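Oxidoreductase, NAD-binding/iron-sulfur cluster-binding protein (Nitratireductor pacificus pht-3B, PDB 6ZY0) is a catabolic reductive dehalogenase that carries cobalamin and two iron-sulfur clusters, and probably removes halogen from organohalide substrates by reduction. Local coordinates at residues Ala68-Leu73 with Thr367-Asp372; Cys176-Ala181 with Tyr453-Glu458. The protein carries 1 engineered substitution. One frame throughout, in Å; residues are numbered along the deposited sequence.

Interaction 1: residues Ala68-Leu73 with Thr367-Asp372; sequences ASEDSL and TGKGGD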
loop_
_atom_site.group_PDB
_atom_site.type_symbol
_atom_site.label_atom_id
_atom_site.label_comp_id
_atom_site.label_asym_id
_atom_site.label_seq_id
_atom_site.Cartn_x
_atom_site.Cartn_y
_atom_site.Cartn_z
ATOM N N ALA A 68 -26.863 5.247 -9.933
ATOM C CA ALA A 68 -26.579 4.521 -8.702
ATOM C C ALA A 68 -27.755 4.633 -7.744
ATOM O O ALA A 68 -28.272 5.732 -7.513
ATOM C CB ALA A 68 -25.308 5.054 -8.040
ATOM N N SER A 69 -28.159 3.501 -7.173
ATOM C CA SER A 69 -29.286 3.454 -6.258
ATOM C C SER A 69 -28.877 3.933 -4.864
ATOM O O SER A 69 -27.745 4.366 -4.629
ATOM C CB SER A 69 -29.852 2.037 -6.211
ATOM O OG SER A 69 -29.129 1.235 -5.298
ATOM N N GLU A 70 -29.821 3.875 -3.923
ATOM C CA GLU A 70 -29.514 4.144 -2.524
ATOM C C GLU A 70 -28.893 2.941 -1.830
ATOM O O GLU A 70 -28.396 3.080 -0.706
ATOM C CB GLU A 70 -30.774 4.580 -1.773
ATOM C CG GLU A 70 -31.679 3.432 -1.354
ATOM C CD GLU A 70 -32.848 3.896 -0.503
ATOM O OE1 GLU A 70 -33.619 3.036 -0.025
ATOM O OE2 GLU A 70 -32.990 5.124 -0.311
ATOM N N ASP A 71 -28.924 1.769 -2.468
ATOM C CA ASP A 71 -28.142 0.608 -2.057
ATOM C C ASP A 71 -26.648 0.808 -2.223
ATOM O O ASP A 71 -25.893 -0.112 -1.889
ATOM C CB ASP A 71 -28.521 -0.630 -2.880
ATOM C CG ASP A 71 -29.808 -1.264 -2.431
ATOM O OD1 ASP A 71 -30.181 -1.088 -1.251
ATOM O OD2 ASP A 71 -30.437 -1.953 -3.267
ATOM N N SER A 72 -26.194 1.938 -2.756
ATOM C CA SER A 72 -24.863 1.985 -3.326
ATOM C C SER A 72 -23.909 2.839 -2.507
ATOM O O SER A 72 -24.296 3.784 -1.814
ATOM C CB SER A 72 -24.876 2.510 -4.764
ATOM O OG SER A 72 -25.031 3.913 -4.786
ATOM N N LEU A 73 -22.653 2.421 -2.588
ATOM C CA LEU A 73 -21.404 3.126 -2.332
ATOM C C LEU A 73 -21.387 4.643 -2.527
ATOM O O LEU A 73 -20.550 5.325 -1.924
ATOM C CB LEU A 73 -20.372 2.505 -3.269
ATOM C CG LEU A 73 -18.904 2.567 -2.935
ATOM C CD1 LEU A 73 -18.761 2.067 -1.535
ATOM C CD2 LEU A 73 -18.199 1.657 -3.901
ATOM N N THR A 367 -30.660 -1.738 8.183
ATOM C CA THR A 367 -31.503 -0.735 7.553
ATOM C C THR A 367 -32.195 -1.241 6.299
ATOM O O THR A 367 -32.959 -0.490 5.685
ATOM C CB THR A 367 -30.677 0.502 7.196
ATOM O OG1 THR A 367 -29.802 0.190 6.106
ATOM C CG2 THR A 367 -29.853 0.943 8.388
ATOM N N GLY A 368 -31.948 -2.482 5.894
ATOM C CA GLY A 368 -32.583 -3.001 4.704
ATOM C C GLY A 368 -32.035 -2.468 3.401
ATOM O O GLY A 368 -32.550 -2.828 2.337
ATOM N N LYS A 369 -31.024 -1.609 3.443
ATOM C CA LYS A 369 -30.311 -1.255 2.231
ATOM C C LYS A 369 -29.261 -2.317 1.922
ATOM O O LYS A 369 -28.829 -3.072 2.798
ATOM C CB LYS A 369 -29.654 0.112 2.377
ATOM C CG LYS A 369 -30.575 1.161 2.960
ATOM C CD LYS A 369 -30.330 2.508 2.324
ATOM C CE LYS A 369 -30.953 3.618 3.135
ATOM N NZ LYS A 369 -30.473 4.928 2.642
ATOM N N GLY A 370 -28.865 -2.380 0.654
ATOM C CA GLY A 370 -27.816 -3.281 0.224
ATOM C C GLY A 370 -28.275 -4.544 -0.473
ATOM O O GLY A 370 -27.433 -5.399 -0.778
ATOM N N GLY A 371 -29.569 -4.688 -0.743
ATOM C CA GLY A 371 -30.061 -5.890 -1.381
ATOM C C GLY A 371 -30.086 -7.074 -0.427
ATOM O O GLY A 371 -30.185 -6.929 0.796
ATOM N N ASP A 372 -29.976 -8.266 -1.005
ATOM C CA ASP A 372 -30.113 -9.509 -0.249
ATOM C C ASP A 372 -28.835 -9.771 0.538
ATOM O O ASP A 372 -27.794 -10.090 -0.042
ATOM C CB ASP A 372 -30.421 -10.669 -1.191
ATOM C CG ASP A 372 -30.662 -11.971 -0.457
ATOM O OD1 ASP A 372 -30.720 -11.956 0.792
ATOM O OD2 ASP A 372 -30.800 -13.012 -1.130
#

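Interaction 2: residues Cys176-Ala181 with Tyr453-Glu458; sequences CAEIAA and YMRGAE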
loop_
_atom_site.group_PDB
_atom_site.type_symbol
_atom_site.label_atom_id
_atom_site.label_comp_id
_atom_site.label_asym_id
_atom_site.label_seq_id
_atom_site.Cartn_x
_atom_site.Cartn_y
_atom_site.Cartn_z
ATOM N N CYS A 176 -8.854 10.374 -8.063
ATOM C CA CYS A 176 -8.192 11.520 -8.677
ATOM C C CYS A 176 -7.988 12.644 -7.671
ATOM O O CYS A 176 -6.922 13.271 -7.639
ATOM C CB CYS A 176 -9.005 12.023 -9.867
ATOM S SG CYS A 176 -9.010 10.925 -11.283
ATOM N N ALA A 177 -9.005 12.925 -6.853
ATOM C CA ALA A 177 -8.878 13.979 -5.853
ATOM C C ALA A 177 -7.786 13.651 -4.846
ATOM O O ALA A 177 -7.016 14.532 -4.444
ATOM C CB ALA A 177 -10.212 14.191 -5.144
ATOM N N GLU A 178 -7.718 12.389 -4.419
ATOM C CA GLU A 178 -6.614 11.928 -3.584
ATOM C C GLU A 178 -5.265 12.253 -4.211
ATOM O O GLU A 178 -4.407 12.878 -3.578
ATOM C CB GLU A 178 -6.724 10.424 -3.352
ATOM C CG GLU A 178 -5.382 9.810 -3.027
ATOM C CD GLU A 178 -5.363 8.313 -3.196
ATOM O OE1 GLU A 178 -6.436 7.691 -3.041
ATOM O OE2 GLU A 178 -4.274 7.764 -3.500
ATOM N N ILE A 179 -5.055 11.814 -5.455
ATOM C CA ILE A 179 -3.741 11.941 -6.078
ATOM C C ILE A 179 -3.405 13.404 -6.330
ATOM O O ILE A 179 -2.262 13.834 -6.136
ATOM C CB ILE A 179 -3.684 11.119 -7.376
ATOM C CG1 ILE A 179 -3.945 9.643 -7.093
ATOM C CG2 ILE A 179 -2.335 11.286 -8.048
ATOM C CD1 ILE A 179 -4.105 8.828 -8.340
ATOM N N ALA A 180 -4.387 14.190 -6.773
ATOM C CA ALA A 180 -4.150 15.616 -6.951
ATOM C C ALA A 180 -3.765 16.272 -5.634
ATOM O O ALA A 180 -2.858 17.112 -5.590
ATOM C CB ALA A 180 -5.390 16.285 -7.543
ATOM N N ALA A 181 -4.434 15.887 -4.544
ATOM C CA ALA A 181 -4.133 16.466 -3.238
ATOM C C ALA A 181 -2.705 16.153 -2.816
ATOM O O ALA A 181 -1.961 17.045 -2.393
ATOM C CB ALA A 181 -5.124 15.951 -2.197
ATOM N N TYR A 453 -0.381 2.905 3.353
ATOM C CA TYR A 453 -1.157 3.273 4.535
ATOM C C TYR A 453 -2.377 4.136 4.181
ATOM O O TYR A 453 -3.511 3.803 4.554
ATOM C CB TYR A 453 -0.249 3.973 5.551
ATOM C CG TYR A 453 0.632 3.061 6.382
ATOM C CD1 TYR A 453 1.870 3.501 6.802
ATOM C CD2 TYR A 453 0.230 1.771 6.755
ATOM C CE1 TYR A 453 2.699 2.720 7.559
ATOM C CE2 TYR A 453 1.072 0.968 7.541
ATOM C CZ TYR A 453 2.309 1.459 7.927
ATOM O OH TYR A 453 3.162 0.690 8.687
ATOM N N MET A 454 -2.195 5.233 3.441
ATOM C CA MET A 454 -3.393 6.031 3.136
ATOM C C MET A 454 -4.282 5.382 2.098
ATOM O O MET A 454 -5.513 5.512 2.161
ATOM C CB MET A 454 -3.031 7.453 2.726
ATOM C CG MET A 454 -2.249 7.669 1.461
ATOM S SD MET A 454 -3.244 7.479 -0.025
ATOM C CE MET A 454 -4.668 8.402 0.274
ATOM N N ARG A 455 -3.699 4.666 1.148
ATOM C CA ARG A 455 -4.559 4.053 0.135
ATOM C C ARG A 455 -5.453 2.998 0.764
ATOM O O ARG A 455 -6.646 2.902 0.447
ATOM C CB ARG A 455 -3.734 3.443 -0.995
ATOM C CG ARG A 455 -4.591 2.645 -1.972
ATOM C CD ARG A 455 -5.630 3.522 -2.706
ATOM N NE ARG A 455 -5.025 4.711 -3.303
ATOM C CZ ARG A 455 -4.165 4.685 -4.316
ATOM N NH1 ARG A 455 -3.812 3.529 -4.863
ATOM N NH2 ARG A 455 -3.661 5.814 -4.789
ATOM N N GLY A 456 -4.911 2.260 1.731
ATOM C CA GLY A 456 -5.711 1.260 2.407
ATOM C C GLY A 456 -6.705 1.878 3.367
ATOM O O GLY A 456 -7.844 1.413 3.481
ATOM N N ALA A 457 -6.282 2.927 4.081
ATOM C CA ALA A 457 -7.200 3.629 4.971
ATOM C C ALA A 457 -8.366 4.214 4.186
ATOM O O ALA A 457 -9.513 4.189 4.649
ATOM C CB ALA A 457 -6.457 4.713 5.754
ATOM N N GLU A 458 -8.097 4.702 2.974
ATOM C CA GLU A 458 -9.158 5.204 2.110
ATOM C C GLU A 458 -10.178 4.116 1.859
ATOM O O GLU A 458 -11.385 4.270 2.103
ATOM C CB GLU A 458 -8.564 5.556 0.763
ATOM C CG GLU A 458 -9.358 6.531 0.037
ATOM C CD GLU A 458 -8.912 6.790 -1.391
ATOM O OE1 GLU A 458 -8.449 5.761 -2.018
ATOM O OE2 GLU A 458 -8.772 8.009 -1.759
#

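Interaction 1: residues Ala68-Leu73 with Thr367-Asp372
Asp71 reaches from a type I beta turn, Ser69 to Ser72, to the glycine-rich loop 367-372, where its carboxylate takes the backbone N-H of Gly370. The bond from Gly370 N to Asp71 OD1 is 2.7 Å long and nearly straight at the hydrogen (168°), but the donor stands above the carboxylate, 58° out of its plane. CG of Asp71 lies anti to the carbonyl carbon (chi1 -78°), which carries the acid across to the neighbouring loop. OD1 of Asp71 also rests 3.5 Å from Lys369 CA. Gly370 and Gly371 both have positive phi, and at Gly370 a side chain would press on the preceding carbonyl oxygen. Beside this bond, the side chains of Glu70 and Lys369 cross at about a right angle. The lysine, bent at chi2, lays its CD 3.6 Å from the backbone O of Glu70, and its ammonium ends in a long salt bridge, 3.9 Å from NZ to Glu70 OE2. This is a surface contact between two loops, away from the cobalamin and cluster sites; Trp163 adds a hydrogen bond from its NE1 to Gly370 O. The turn itself is braced by an ST turn, in which Asp71 N donates to Ser69 OG at 2.9 Å, and by Ser72 OG, which donates to Ser69 O at 2.8 Å.

Interaction 2: residues Cys176-Ala181 with Tyr453-Glu458
Glu178 lays its carboxylate against the methyl of Met454 and the guanidinium edge of Arg455, in a buried salt-bridge network between two nearly antiparallel helices. The short helical segments run at 152° with axes 12.3 Å apart, so long side chains span the gap. CG of Glu178 is anti to its backbone nitrogen (chi1 156°) and the chain continues extended, carrying the acid across to the opposite helix. Arg455 instead folds at chi2 and chi3, and the two side chains cross at about a right angle, with their flat groups 37° apart. OE2 of Glu178 sits near the guanidinium plane and is bonded by Arg455 NH2 in a salt bridge modelled at 2.4 Å, shorter than expected, so its exact length is doubtful; NE adds only weak bonds to both carboxylate oxygens. Met454 approaches Glu178 from the opposite direction, its CE 3.5 Å from Glu178 CD. Glu458 brings a second carboxylate to this acid, turned well away from a common plane, with OE2 of Glu458 2.7 Å from OE1 of Glu178. Arg175 probably offsets this crowding of negative charge, since it forms salt bridges with both glutamates, while Asp118 pairs with Arg455 NH1. An alanine in place of Glu178 would probably leave the NE and NH2 edge of Arg455 without its carboxylate mate, deprive Arg175 of one of its two acids and open a gap beside the Met454 methyl. Phe84 and Leu350 pack against Glu178, and Tyr453, on the same helix as Arg455, touches the cobalamin. The methyl also meets the aliphatic stem of the glutamate, Met454 CE lying 3.7 Å from Glu178 CG.

From the N terminus, the chain passes through 68-73, enters helix 74-85, and then runs through strands 121-126 and 142-149 to 176-181 on helix 168-189. It later reaches loop 367-372, where interaction 1 closes a loop of 293 intervening residues, and continues through helix 376-390 to 453-458 on helix 445-469, closing interaction 2 over 271. The segments alternate, so the two closures cross rather than nest. The centres of interactions 1 and 2 lie about 25 Å apart, one at the surface and one buried. Both join the N-terminal part, with its four-stranded antiparallel sheet, to the later part built round the second such sheet; helix 74-85, which follows 68-73, carries Phe84, which packs against Glu178 and Glu458.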